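PDB 1STZ: heat-inducible transcription repressor HrcA from Thermotoga maritima, which probably represses the class I heat-shock operons grpE-dnaK-dnaJ and groELS by binding DNA, preventing their heat-shock induction. Local coordinates for residues A[321-324]-A[325-329]; A[310-314]-A[315-319]; A[125-128]-A[129-133]; A[22-25]-A[26-30]; A[39-42]-A[43-46]. All blocks are in the same frame, centred on the assembly; numbering follows the deposited sequence.

Contact 1: residues A[321-324]-A[325-329]; sequences FEYI and LNRLS
Leu325 N donates to Phe321 O over 3.0 Å, and Asn326 N bonds to Glu322 O at the same 3.0 Å. The next two i to i+4 bonds, Arg327 N to Tyr323 O at 3.0 Å and Leu328 N to Ile324 O at 2.9 Å, are more bent. Among the side chains, Arg327 folds back on Tyr323: its second torsion (chi2 37°) and third are both bent, which lays CD over one face of the phenol ring, off toward the rim and 3.6 Å from Tyr323 CE2. This is a CH-pi contact. The guanidinium plane is 33° from that of the ring, but Arg327 CZ lies 5.1 Å from the Tyr323 ring centroid, so any cation-pi attraction is weak. The charge has a firmer partner in Glu330, whose OE2 forms a salt bridge with NH2. Shortening Arg327 to an alanine is likely to leave Glu330 without its salt-bridge partner and to take the CD methylene off one face of the Tyr323 ring. On the buried side Phe321 and Leu325 lie alongside each other, with Phe321 CE2 3.9 Å from Leu325 CD1, while Ile324 CG2 and Leu328 CD1 meet more loosely at 4.4 Å. These apolar groups set helix 314-334 against its surroundings. Phe321 reaches Leu127, and Ile324 and Leu328 reach Ala123, all on helix 116-131; Phe321 and Leu325 also touch Val304 of strand 299-309. Tyr323 packs on helix 103-106 and on Gly215 of the second subunit.

Contact 2: residues A[310-314]-A[315-319]; sequences KVTKY and DRNHR
Lys313 and Arg316 meet at the start of helix 314-334, where Lys313 holds the N-cap position and is the centre of an inverse gamma turn. The aliphatic part of Lys313 lies over one face of the Arg316 guanidinium, with Lys313 CB 3.9 Å from Arg316 CZ and Lys313 CD 3.8 Å from Arg316 NH1. Bent at its third torsion (chi3 57°), Arg316 comes side-on to Asn317, and NE and NH2 each bond to Asn317 OD1 at 3.1 Å, with the oxygen in the guanidinium plane. NH2 meets a lone pair of Asn317 OD1 in the plane of that carbonyl, while NE comes in tilted from it. This grip fixes the amide's rotation and turns Asn317 ND2 to Thr312 OG1, 2.9 Å away, which comes from the opposite direction. With an alanine in place of Asn317, Thr312 OG1 would probably lose this donor, and the Arg316 guanidinium the oxygen that takes two of its N-H groups. The backbone closes the first helical turns as Asn317 N reaches Lys313 O at 3.0 Å and His318 N reaches Tyr314 O at 2.9 Å. Tyr314 points back over the incoming loop, touching Ile31 of helix 17-33, Tyr88 of helix 81-94 and Ala288 of strand 287-296. Thr312 CG2 sits over the centre of the Tyr314 ring, and Tyr314 OH donates to Lys310 O at 2.6 Å, in the carbonyl plane on a lone pair.

Contact 3: residues A[125-128]-A[129-133]; sequences NLLA and RLTEG
Leu127 O is gripped twice by Thr131, by OG1 at 2.7 Å and by the backbone N at 3.3 Å, the two donors arriving from opposite faces of the carbonyl plane. The first torsion of Thr131 (chi1 63°) sets OG1 between the backbone N and the carbonyl carbon, where it can fold back to this oxygen. Ordinary helical bonds precede it, Arg129 N to Asn125 O and Leu130 N to Leu126 O, each 3.0 Å. Near the C-terminal end of helix 116-131 the chain turns through Glu132 with positive phi (49°), and Gly133 N bonds to Ala128 O at 3.2 Å, a span one residue longer, in the carbonyl plane on a lone pair. The apolar contacts run along two sides. Leu126 and Leu130 cross at an angle with Leu126 CG 3.9 Å from Leu130 CD1, and Leu127 CD2 meets Thr131 CG2 at 3.9 Å. Leu127 carries its side into the core, onto Val320 of helix 314-334, strand 299-309 and Val135. Leu126, Leu130 and Arg129 instead touch Leu182 of the second subunit, so this side of the helix takes part in subunit packing. The chemistry is thus divided: leucine side chains face the core and, with Arg129, the partner chain, while the buried Thr131 hydroxyl is satisfied by its own helix as the chain leaves for strand 134-138.

Contact 4: residues A[22-25]-A[26-30]; sequences VLYC and IVREY
Tyr24 and Arg28 cross on one side of helix 17-33, the first helix of an N-terminal unit whose further helices and two-stranded sheet are consistent with a winged helix-turn-helix. Tyr24 has CG anti to the backbone N (chi1 -175°), which swings its ring along the helix toward the arginine. Arg28 starts out the same way but bends at its third torsion (chi3 -90°), bringing NH2 to the ring's edge, near its plane, 3.5 Å from Tyr24 CE1. The hydroxyl OH is only 2.8 Å from Arg28 NH2, yet the angle is too poor for a hydrogen bond; ring and guanidinium planes stand 79° apart. The Tyr24 ring also meets that of Tyr87 on helix 81-94. Toward the core, Val22 and Ile26 cross, Val22 CG1 lying 3.7 Å from Ile26 CD1, and Ile26 CD1 also comes within 3.3 Å of Val22 O. Leu23 and Val27 run alongside each other, with Leu23 CD2 3.8 Å from Val27 CG2. The two pairs serve different neighbours: Val22 and Ile26 face helix 52-64, at Ile55 and Met59, whereas Val27 packs on helix 81-94 and Leu23 reaches both. Glu29 bends at its second torsion and leads away to Asn33 ND2. At its root the packing against the preceding turn is close: Glu29 N bonds to Cys25 O at 2.8 Å, and Glu29 CB is 3.2 Å from the same Cys25 O.

Contact 5: residues A[39-42]-A[43-46]; sequences SQRV and LEVS
Arg41 leaves helix 39-45 with CG beside the backbone N (chi1 -83°), then bends at its second and third torsions, and the guanidinium is carried toward the following turn, to Glu44 and Val45. Its NH1 is 3.7 Å from Glu44 OE2, a long salt bridge. The two flat groups are turned 71° apart and the carboxylate oxygen sits off the flat of the guanidinium, so the attraction is electrostatic and not a directed hydrogen bond. Arg41 NH2 rests against the methine of Val45, 3.8 Å from CB, and also has a long, weak ion pair with Glu29. At the helix end, the first torsion of Ser46 (chi1 72°) brings OG back to Val42 O as donor, although the 2.5 Å between OG and O is so short that the exact length is doubtful. The backbone bonds are uneven. Val45 N to Arg41 O, at 3.1 Å, is sound, whereas Leu43 N to Ser39 O at 3.3 Å and Glu44 N to Gln40 O at 3.4 Å are weak. Ahead of the helix, Ser38 OG accepts from Arg41 N. The helix packs against two longer ones: Val42 meets Ile26 of helix 17-33 and, with Ser39 and Leu43, Ile55 of helix 52-64, an arrangement consistent with helices 39-45 and 52-64 forming a helix-turn-helix.

Overall arrangement
The contacts fall into two groups. Contacts 4 and 5, with centres 10 Å apart, belong to the probable DNA-binding part and meet where Ile26 CG1 touches Val42 CG1 at 3.9 Å. Contacts 1, 2 and 3 lie in the body of the chain: contacts 1 and 2 follow each other along helix 314-334, and contact 3 packs on both, with Phe321 CD1 3.8 Å from Leu127 CD1 and Arg316 NH2 3.2 Å from Thr131 O. All three touch the second subunit. Contact 2 links the groups, since Val311 CG2 is 3.6 Å from Tyr30 CE2 of contact 4, whereas contacts 1 and 5 have centres about 37 Å apart.

Contact 1: residues A[321-324]-A[325-329]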
# COMPACT_ATOMS: atom_id res chain seq x y z
N PHE A 321 11.29 -10.81 -5.40
CA PHE A 321 12.60 -10.83 -4.75
C PHE A 321 13.51 -9.90 -5.49
O PHE A 321 14.12 -9.04 -4.90
CB PHE A 321 13.15 -12.24 -4.75
CG PHE A 321 14.42 -12.44 -3.95
CD1 PHE A 321 14.35 -12.80 -2.62
CD2 PHE A 321 15.67 -12.38 -4.56
CE1 PHE A 321 15.50 -13.06 -1.90
CE2 PHE A 321 16.84 -12.63 -3.84
CZ PHE A 321 16.76 -12.95 -2.51
N GLU A 322 13.55 -10.05 -6.80
CA GLU A 322 14.34 -9.17 -7.63
C GLU A 322 13.96 -7.67 -7.51
O GLU A 322 14.84 -6.81 -7.41
CB GLU A 322 14.27 -9.62 -9.09
CG GLU A 322 15.19 -8.80 -9.97
CD GLU A 322 15.23 -9.22 -11.43
OE1 GLU A 322 14.16 -9.53 -12.01
OE2 GLU A 322 16.34 -9.18 -12.01
N TYR A 323 12.67 -7.35 -7.53
CA TYR A 323 12.24 -5.95 -7.35
C TYR A 323 12.75 -5.35 -6.04
O TYR A 323 13.32 -4.28 -6.04
CB TYR A 323 10.71 -5.83 -7.41
CG TYR A 323 10.18 -4.41 -7.50
CD1 TYR A 323 9.96 -3.81 -8.74
CD2 TYR A 323 9.88 -3.68 -6.36
CE1 TYR A 323 9.47 -2.52 -8.83
CE2 TYR A 323 9.38 -2.40 -6.45
CZ TYR A 323 9.18 -1.82 -7.67
OH TYR A 323 8.67 -0.55 -7.73
N ILE A 324 12.57 -6.07 -4.93
CA ILE A 324 12.92 -5.55 -3.61
C ILE A 324 14.42 -5.40 -3.45
O ILE A 324 14.89 -4.40 -2.91
CB ILE A 324 12.33 -6.43 -2.46
CG1 ILE A 324 10.90 -6.03 -2.14
CG2 ILE A 324 13.05 -6.20 -1.13
CD1 ILE A 324 9.95 -6.53 -3.02
N LEU A 325 15.17 -6.40 -3.91
CA LEU A 325 16.62 -6.32 -3.89
C LEU A 325 17.10 -5.11 -4.66
O LEU A 325 17.96 -4.41 -4.18
CB LEU A 325 17.28 -7.55 -4.49
CG LEU A 325 17.97 -8.59 -3.60
CD1 LEU A 325 18.89 -9.37 -4.47
CD2 LEU A 325 18.72 -8.00 -2.45
N ASN A 326 16.58 -4.89 -5.86
CA ASN A 326 16.93 -3.70 -6.64
C ASN A 326 16.57 -2.39 -5.90
O ASN A 326 17.28 -1.40 -6.03
CB ASN A 326 16.24 -3.69 -8.00
CG ASN A 326 16.84 -4.70 -8.97
OD1 ASN A 326 17.91 -5.26 -8.75
ND2 ASN A 326 16.13 -4.94 -10.07
N ARG A 327 15.48 -2.40 -5.14
CA ARG A 327 15.08 -1.24 -4.34
C ARG A 327 16.03 -0.99 -3.20
O ARG A 327 16.29 0.14 -2.85
CB ARG A 327 13.69 -1.44 -3.72
CG ARG A 327 12.56 -0.92 -4.53
CD ARG A 327 12.72 -1.10 -5.97
NE ARG A 327 12.70 0.16 -6.69
CZ ARG A 327 13.40 0.41 -7.80
NH1 ARG A 327 14.21 -0.51 -8.32
NH2 ARG A 327 13.27 1.61 -8.41
N LEU A 328 16.54 -2.06 -2.59
CA LEU A 328 17.44 -1.92 -1.47
C LEU A 328 18.75 -1.37 -1.97
O LEU A 328 19.31 -0.48 -1.36
CB LEU A 328 17.67 -3.27 -0.77
CG LEU A 328 16.53 -3.75 0.13
CD1 LEU A 328 16.86 -5.10 0.68
CD2 LEU A 328 16.28 -2.76 1.24
N SER A 329 19.22 -1.89 -3.10
CA SER A 329 20.43 -1.36 -3.73
C SER A 329 20.27 0.11 -4.04
O SER A 329 21.20 0.89 -3.87
CB SER A 329 20.78 -2.13 -5.00
OG SER A 329 21.26 -3.41 -4.65

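Contact 2: residues A[310-314]-A[315-319]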
# COMPACT_ATOMS: atom_id res chain seq x y z
N LYS A 310 9.35 -25.66 -1.36
CA LYS A 310 9.68 -25.82 -2.79
C LYS A 310 8.45 -25.99 -3.65
O LYS A 310 8.55 -25.90 -4.87
CB LYS A 310 10.68 -26.97 -3.02
CG LYS A 310 10.20 -28.35 -2.70
CD LYS A 310 11.33 -29.35 -2.96
CE LYS A 310 11.01 -30.76 -2.44
NZ LYS A 310 12.20 -31.64 -2.60
N VAL A 311 7.30 -26.25 -3.01
CA VAL A 311 6.00 -26.21 -3.66
C VAL A 311 5.47 -24.79 -3.55
O VAL A 311 4.72 -24.45 -2.63
CB VAL A 311 4.99 -27.23 -3.05
CG1 VAL A 311 3.74 -27.31 -3.90
CG2 VAL A 311 5.64 -28.62 -2.89
N THR A 312 5.91 -23.94 -4.47
CA THR A 312 5.64 -22.51 -4.37
C THR A 312 5.56 -21.88 -5.75
O THR A 312 5.97 -22.48 -6.75
CB THR A 312 6.74 -21.83 -3.51
OG1 THR A 312 6.45 -20.45 -3.30
CG2 THR A 312 8.10 -21.83 -4.23
N LYS A 313 5.03 -20.67 -5.81
CA LYS A 313 4.91 -19.95 -7.08
C LYS A 313 6.23 -19.28 -7.44
O LYS A 313 6.45 -18.13 -7.06
CB LYS A 313 3.79 -18.92 -6.95
CG LYS A 313 2.40 -19.56 -6.73
CD LYS A 313 1.32 -18.50 -6.60
CE LYS A 313 -0.07 -19.05 -6.94
NZ LYS A 313 -1.12 -17.98 -6.85
N TYR A 314 7.09 -20.00 -8.17
CA TYR A 314 8.45 -19.55 -8.45
C TYR A 314 8.53 -18.22 -9.20
O TYR A 314 9.39 -17.40 -8.89
CB TYR A 314 9.25 -20.64 -9.19
CG TYR A 314 9.65 -21.80 -8.28
CD1 TYR A 314 8.83 -22.92 -8.14
CD2 TYR A 314 10.85 -21.76 -7.57
CE1 TYR A 314 9.20 -23.99 -7.29
CE2 TYR A 314 11.22 -22.80 -6.74
CZ TYR A 314 10.40 -23.90 -6.59
OH TYR A 314 10.80 -24.89 -5.75
N ASP A 315 7.65 -18.00 -10.17
CA ASP A 315 7.68 -16.79 -11.00
C ASP A 315 7.34 -15.59 -10.12
O ASP A 315 7.98 -14.57 -10.19
CB ASP A 315 6.68 -16.92 -12.15
CG ASP A 315 6.98 -16.01 -13.33
OD1 ASP A 315 7.63 -14.95 -13.19
OD2 ASP A 315 6.57 -16.27 -14.48
N ARG A 316 6.32 -15.73 -9.30
CA ARG A 316 5.95 -14.66 -8.37
C ARG A 316 7.12 -14.36 -7.43
O ARG A 316 7.49 -13.21 -7.26
CB ARG A 316 4.67 -15.02 -7.60
CG ARG A 316 4.23 -14.02 -6.53
CD ARG A 316 3.40 -14.63 -5.40
NE ARG A 316 4.09 -15.73 -4.71
CZ ARG A 316 3.53 -16.59 -3.85
NH1 ARG A 316 2.25 -16.51 -3.55
NH2 ARG A 316 4.26 -17.55 -3.30
N ASN A 317 7.72 -15.41 -6.88
CA ASN A 317 8.79 -15.23 -5.89
C ASN A 317 10.03 -14.56 -6.48
O ASN A 317 10.66 -13.72 -5.82
CB ASN A 317 9.19 -16.56 -5.24
CG ASN A 317 8.09 -17.18 -4.42
OD1 ASN A 317 7.04 -16.59 -4.20
ND2 ASN A 317 8.32 -18.40 -3.97
N HIS A 318 10.39 -14.95 -7.69
CA HIS A 318 11.51 -14.37 -8.42
C HIS A 318 11.26 -12.90 -8.68
O HIS A 318 12.13 -12.06 -8.44
CB HIS A 318 11.76 -15.05 -9.76
CG HIS A 318 12.91 -14.47 -10.51
ND1 HIS A 318 12.74 -13.58 -11.55
CD2 HIS A 318 14.25 -14.60 -10.33
CE1 HIS A 318 13.93 -13.19 -11.98
NE2 HIS A 318 14.86 -13.80 -11.27
N ARG A 319 10.08 -12.59 -9.16
CA ARG A 319 9.72 -11.22 -9.50
C ARG A 319 9.77 -10.30 -8.28
O ARG A 319 10.31 -9.21 -8.36
CB ARG A 319 8.33 -11.21 -10.10
CG ARG A 319 7.76 -9.86 -10.45
CD ARG A 319 6.24 -9.85 -10.34
NE ARG A 319 5.71 -11.03 -10.99
CZ ARG A 319 4.67 -11.75 -10.59
NH1 ARG A 319 3.93 -11.42 -9.54
NH2 ARG A 319 4.34 -12.82 -11.29

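Contact 3: residues A[125-128]-A[129-133]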
# COMPACT_ATOMS: atom_id res chain seq x y z
N ASN A 125 9.55 -7.44 5.36
CA ASN A 125 8.16 -7.69 5.62
C ASN A 125 7.28 -7.72 4.37
O ASN A 125 6.36 -8.55 4.30
CB ASN A 125 7.64 -6.75 6.69
CG ASN A 125 8.11 -7.17 8.10
OD1 ASN A 125 7.61 -8.13 8.67
ND2 ASN A 125 9.13 -6.48 8.63
N LEU A 126 7.56 -6.86 3.39
CA LEU A 126 6.78 -6.89 2.15
C LEU A 126 7.12 -8.16 1.35
O LEU A 126 6.24 -8.81 0.79
CB LEU A 126 7.05 -5.65 1.31
CG LEU A 126 6.21 -5.58 0.02
CD1 LEU A 126 4.73 -5.46 0.33
CD2 LEU A 126 6.63 -4.39 -0.84
N LEU A 127 8.41 -8.49 1.30
CA LEU A 127 8.89 -9.67 0.63
C LEU A 127 8.27 -10.95 1.23
O LEU A 127 7.79 -11.80 0.50
CB LEU A 127 10.43 -9.74 0.73
CG LEU A 127 11.31 -10.36 -0.36
CD1 LEU A 127 12.64 -10.87 0.20
CD2 LEU A 127 10.68 -11.39 -1.19
N ALA A 128 8.31 -11.08 2.55
CA ALA A 128 7.72 -12.22 3.27
C ALA A 128 6.22 -12.32 3.02
O ALA A 128 5.70 -13.40 2.74
CB ALA A 128 7.96 -12.09 4.78
N ARG A 129 5.53 -11.20 3.12
CA ARG A 129 4.09 -11.18 2.92
C ARG A 129 3.65 -11.60 1.52
O ARG A 129 2.74 -12.42 1.38
CB ARG A 129 3.54 -9.80 3.21
CG ARG A 129 2.04 -9.73 3.08
CD ARG A 129 1.44 -8.57 3.83
NE ARG A 129 2.08 -7.30 3.49
CZ ARG A 129 1.55 -6.10 3.72
NH1 ARG A 129 0.35 -5.99 4.30
NH2 ARG A 129 2.22 -5.00 3.38
N LEU A 130 4.31 -11.08 0.50
CA LEU A 130 3.90 -11.31 -0.89
C LEU A 130 4.27 -12.70 -1.42
O LEU A 130 3.69 -13.15 -2.39
CB LEU A 130 4.54 -10.26 -1.80
CG LEU A 130 4.18 -8.80 -1.55
CD1 LEU A 130 4.74 -7.94 -2.67
CD2 LEU A 130 2.67 -8.62 -1.41
N THR A 131 5.24 -13.36 -0.81
CA THR A 131 5.66 -14.68 -1.22
C THR A 131 5.28 -15.80 -0.25
O THR A 131 5.60 -16.95 -0.49
CB THR A 131 7.17 -14.73 -1.38
OG1 THR A 131 7.78 -14.48 -0.11
CG2 THR A 131 7.66 -13.64 -2.31
N GLU A 132 4.63 -15.45 0.86
CA GLU A 132 4.35 -16.39 1.94
C GLU A 132 5.60 -17.16 2.32
O GLU A 132 5.57 -18.39 2.47
CB GLU A 132 3.22 -17.35 1.54
CG GLU A 132 1.90 -16.67 1.18
CD GLU A 132 0.96 -17.60 0.40
OE1 GLU A 132 1.45 -18.47 -0.36
OE2 GLU A 132 -0.27 -17.44 0.53
N GLY A 133 6.71 -16.44 2.47
CA GLY A 133 7.98 -17.03 2.87
C GLY A 133 8.56 -16.49 4.16
O GLY A 133 7.95 -15.67 4.87

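Contact 4: residues A[22-25]-A[26-30]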
# COMPACT_ATOMS: atom_id res chain seq x y z
N VAL A 22 3.90 -30.77 -21.33
CA VAL A 22 3.27 -31.68 -20.38
C VAL A 22 3.94 -31.57 -18.99
O VAL A 22 3.26 -31.57 -17.96
CB VAL A 22 3.31 -33.15 -20.86
CG1 VAL A 22 2.80 -34.09 -19.78
CG2 VAL A 22 2.49 -33.32 -22.14
N LEU A 23 5.26 -31.48 -18.97
CA LEU A 23 5.99 -31.38 -17.71
C LEU A 23 5.66 -30.05 -17.05
O LEU A 23 5.46 -29.98 -15.84
CB LEU A 23 7.49 -31.47 -17.97
CG LEU A 23 8.41 -32.00 -16.86
CD1 LEU A 23 9.80 -31.39 -16.95
CD2 LEU A 23 7.86 -31.90 -15.47
N TYR A 24 5.60 -29.01 -17.86
CA TYR A 24 5.29 -27.67 -17.39
C TYR A 24 3.90 -27.64 -16.74
O TYR A 24 3.73 -27.09 -15.65
CB TYR A 24 5.36 -26.71 -18.57
CG TYR A 24 5.16 -25.28 -18.19
CD1 TYR A 24 3.96 -24.64 -18.45
CD2 TYR A 24 6.17 -24.57 -17.58
CE1 TYR A 24 3.78 -23.32 -18.12
CE2 TYR A 24 6.00 -23.25 -17.24
CZ TYR A 24 4.81 -22.64 -17.51
OH TYR A 24 4.64 -21.34 -17.15
N CYS A 25 2.91 -28.26 -17.38
CA CYS A 25 1.54 -28.24 -16.85
C CYS A 25 1.43 -29.01 -15.53
O CYS A 25 0.77 -28.54 -14.61
CB CYS A 25 0.53 -28.77 -17.86
SG CYS A 25 0.11 -27.52 -19.09
N ILE A 26 2.08 -30.17 -15.46
CA ILE A 26 2.08 -30.99 -14.25
C ILE A 26 2.59 -30.18 -13.06
O ILE A 26 1.94 -30.13 -12.02
CB ILE A 26 2.95 -32.27 -14.46
CG1 ILE A 26 2.22 -33.27 -15.35
CG2 ILE A 26 3.32 -32.93 -13.13
CD1 ILE A 26 3.12 -34.26 -16.05
N VAL A 27 3.75 -29.55 -13.21
CA VAL A 27 4.37 -28.77 -12.15
C VAL A 27 3.50 -27.58 -11.76
O VAL A 27 3.30 -27.31 -10.59
CB VAL A 27 5.78 -28.27 -12.54
CG1 VAL A 27 6.37 -27.43 -11.43
CG2 VAL A 27 6.70 -29.44 -12.82
N ARG A 28 2.95 -26.89 -12.75
CA ARG A 28 2.08 -25.75 -12.51
C ARG A 28 0.83 -26.20 -11.76
O ARG A 28 0.39 -25.55 -10.81
CB ARG A 28 1.68 -25.11 -13.84
CG ARG A 28 0.95 -23.80 -13.72
CD ARG A 28 0.18 -23.42 -14.96
NE ARG A 28 0.96 -22.63 -15.91
CZ ARG A 28 1.28 -21.34 -15.74
NH1 ARG A 28 0.90 -20.69 -14.64
NH2 ARG A 28 1.98 -20.69 -16.67
N GLU A 29 0.25 -27.31 -12.20
CA GLU A 29 -0.91 -27.87 -11.52
C GLU A 29 -0.57 -28.35 -10.11
O GLU A 29 -1.38 -28.21 -9.21
CB GLU A 29 -1.51 -29.02 -12.35
CG GLU A 29 -2.78 -29.62 -11.78
CD GLU A 29 -3.92 -28.64 -11.63
OE1 GLU A 29 -4.91 -28.96 -10.94
OE2 GLU A 29 -3.84 -27.53 -12.21
N TYR A 30 0.63 -28.89 -9.91
CA TYR A 30 1.00 -29.41 -8.59
C TYR A 30 1.18 -28.29 -7.57
O TYR A 30 0.76 -28.41 -6.42
CB TYR A 30 2.29 -30.22 -8.67
CG TYR A 30 2.79 -30.72 -7.34
CD1 TYR A 30 2.07 -31.64 -6.59
CD2 TYR A 30 4.00 -30.27 -6.82
CE1 TYR A 30 2.53 -32.11 -5.36
CE2 TYR A 30 4.48 -30.73 -5.61
CZ TYR A 30 3.74 -31.64 -4.88
OH TYR A 30 4.23 -32.07 -3.68

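Contact 5: residues A[39-42]-A[43-46]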
# COMPACT_ATOMS: atom_id res chain seq x y z
N SER A 39 -2.78 -37.97 -16.12
CA SER A 39 -2.89 -37.67 -17.55
C SER A 39 -4.20 -36.93 -17.86
O SER A 39 -4.22 -35.93 -18.59
CB SER A 39 -2.84 -38.97 -18.36
OG SER A 39 -3.91 -39.84 -18.01
N GLN A 40 -5.30 -37.44 -17.28
CA GLN A 40 -6.62 -36.84 -17.47
C GLN A 40 -6.67 -35.41 -16.95
O GLN A 40 -7.39 -34.58 -17.50
CB GLN A 40 -7.71 -37.67 -16.77
CG GLN A 40 -7.68 -39.18 -17.06
CD GLN A 40 -7.31 -39.54 -18.49
OE1 GLN A 40 -6.12 -39.61 -18.83
NE2 GLN A 40 -8.31 -39.77 -19.33
N ARG A 41 -5.91 -35.11 -15.89
CA ARG A 41 -5.87 -33.76 -15.34
C ARG A 41 -5.20 -32.80 -16.32
O ARG A 41 -5.71 -31.71 -16.54
CB ARG A 41 -5.13 -33.69 -13.99
CG ARG A 41 -5.99 -34.06 -12.76
CD ARG A 41 -6.97 -32.98 -12.25
NE ARG A 41 -6.67 -31.62 -12.69
CZ ARG A 41 -7.59 -30.67 -12.89
NH1 ARG A 41 -8.88 -30.89 -12.68
NH2 ARG A 41 -7.21 -29.47 -13.31
N VAL A 42 -4.06 -33.20 -16.90
CA VAL A 42 -3.30 -32.27 -17.73
C VAL A 42 -4.07 -31.89 -19.00
O VAL A 42 -3.93 -30.78 -19.50
CB VAL A 42 -1.82 -32.74 -18.08
CG1 VAL A 42 -1.27 -33.70 -17.05
CG2 VAL A 42 -1.72 -33.32 -19.48
N LEU A 43 -4.90 -32.80 -19.49
CA LEU A 43 -5.73 -32.53 -20.65
C LEU A 43 -6.82 -31.51 -20.33
O LEU A 43 -7.13 -30.65 -21.15
CB LEU A 43 -6.37 -33.81 -21.17
CG LEU A 43 -5.43 -34.81 -21.85
CD1 LEU A 43 -6.23 -35.95 -22.45
CD2 LEU A 43 -4.56 -34.12 -22.90
N GLU A 44 -7.40 -31.61 -19.13
CA GLU A 44 -8.47 -30.72 -18.69
C GLU A 44 -7.98 -29.30 -18.45
O GLU A 44 -8.69 -28.34 -18.74
CB GLU A 44 -9.14 -31.26 -17.42
CG GLU A 44 -10.35 -32.15 -17.69
CD GLU A 44 -10.59 -33.20 -16.62
OE1 GLU A 44 -11.27 -34.21 -16.93
OE2 GLU A 44 -10.11 -33.02 -15.47
N VAL A 45 -6.76 -29.18 -17.93
CA VAL A 45 -6.23 -27.89 -17.48
C VAL A 45 -5.51 -27.14 -18.60
O VAL A 45 -5.22 -25.95 -18.48
CB VAL A 45 -5.28 -28.06 -16.27
CG1 VAL A 45 -3.87 -28.51 -16.69
CG2 VAL A 45 -5.21 -26.78 -15.46
N SER A 46 -5.23 -27.84 -19.70
CA SER A 46 -4.44 -27.30 -20.79
C SER A 46 -5.23 -27.36 -22.08
O SER A 46 -6.36 -27.85 -22.12
CB SER A 46 -3.15 -28.09 -20.94
OG SER A 46 -3.41 -29.38 -21.48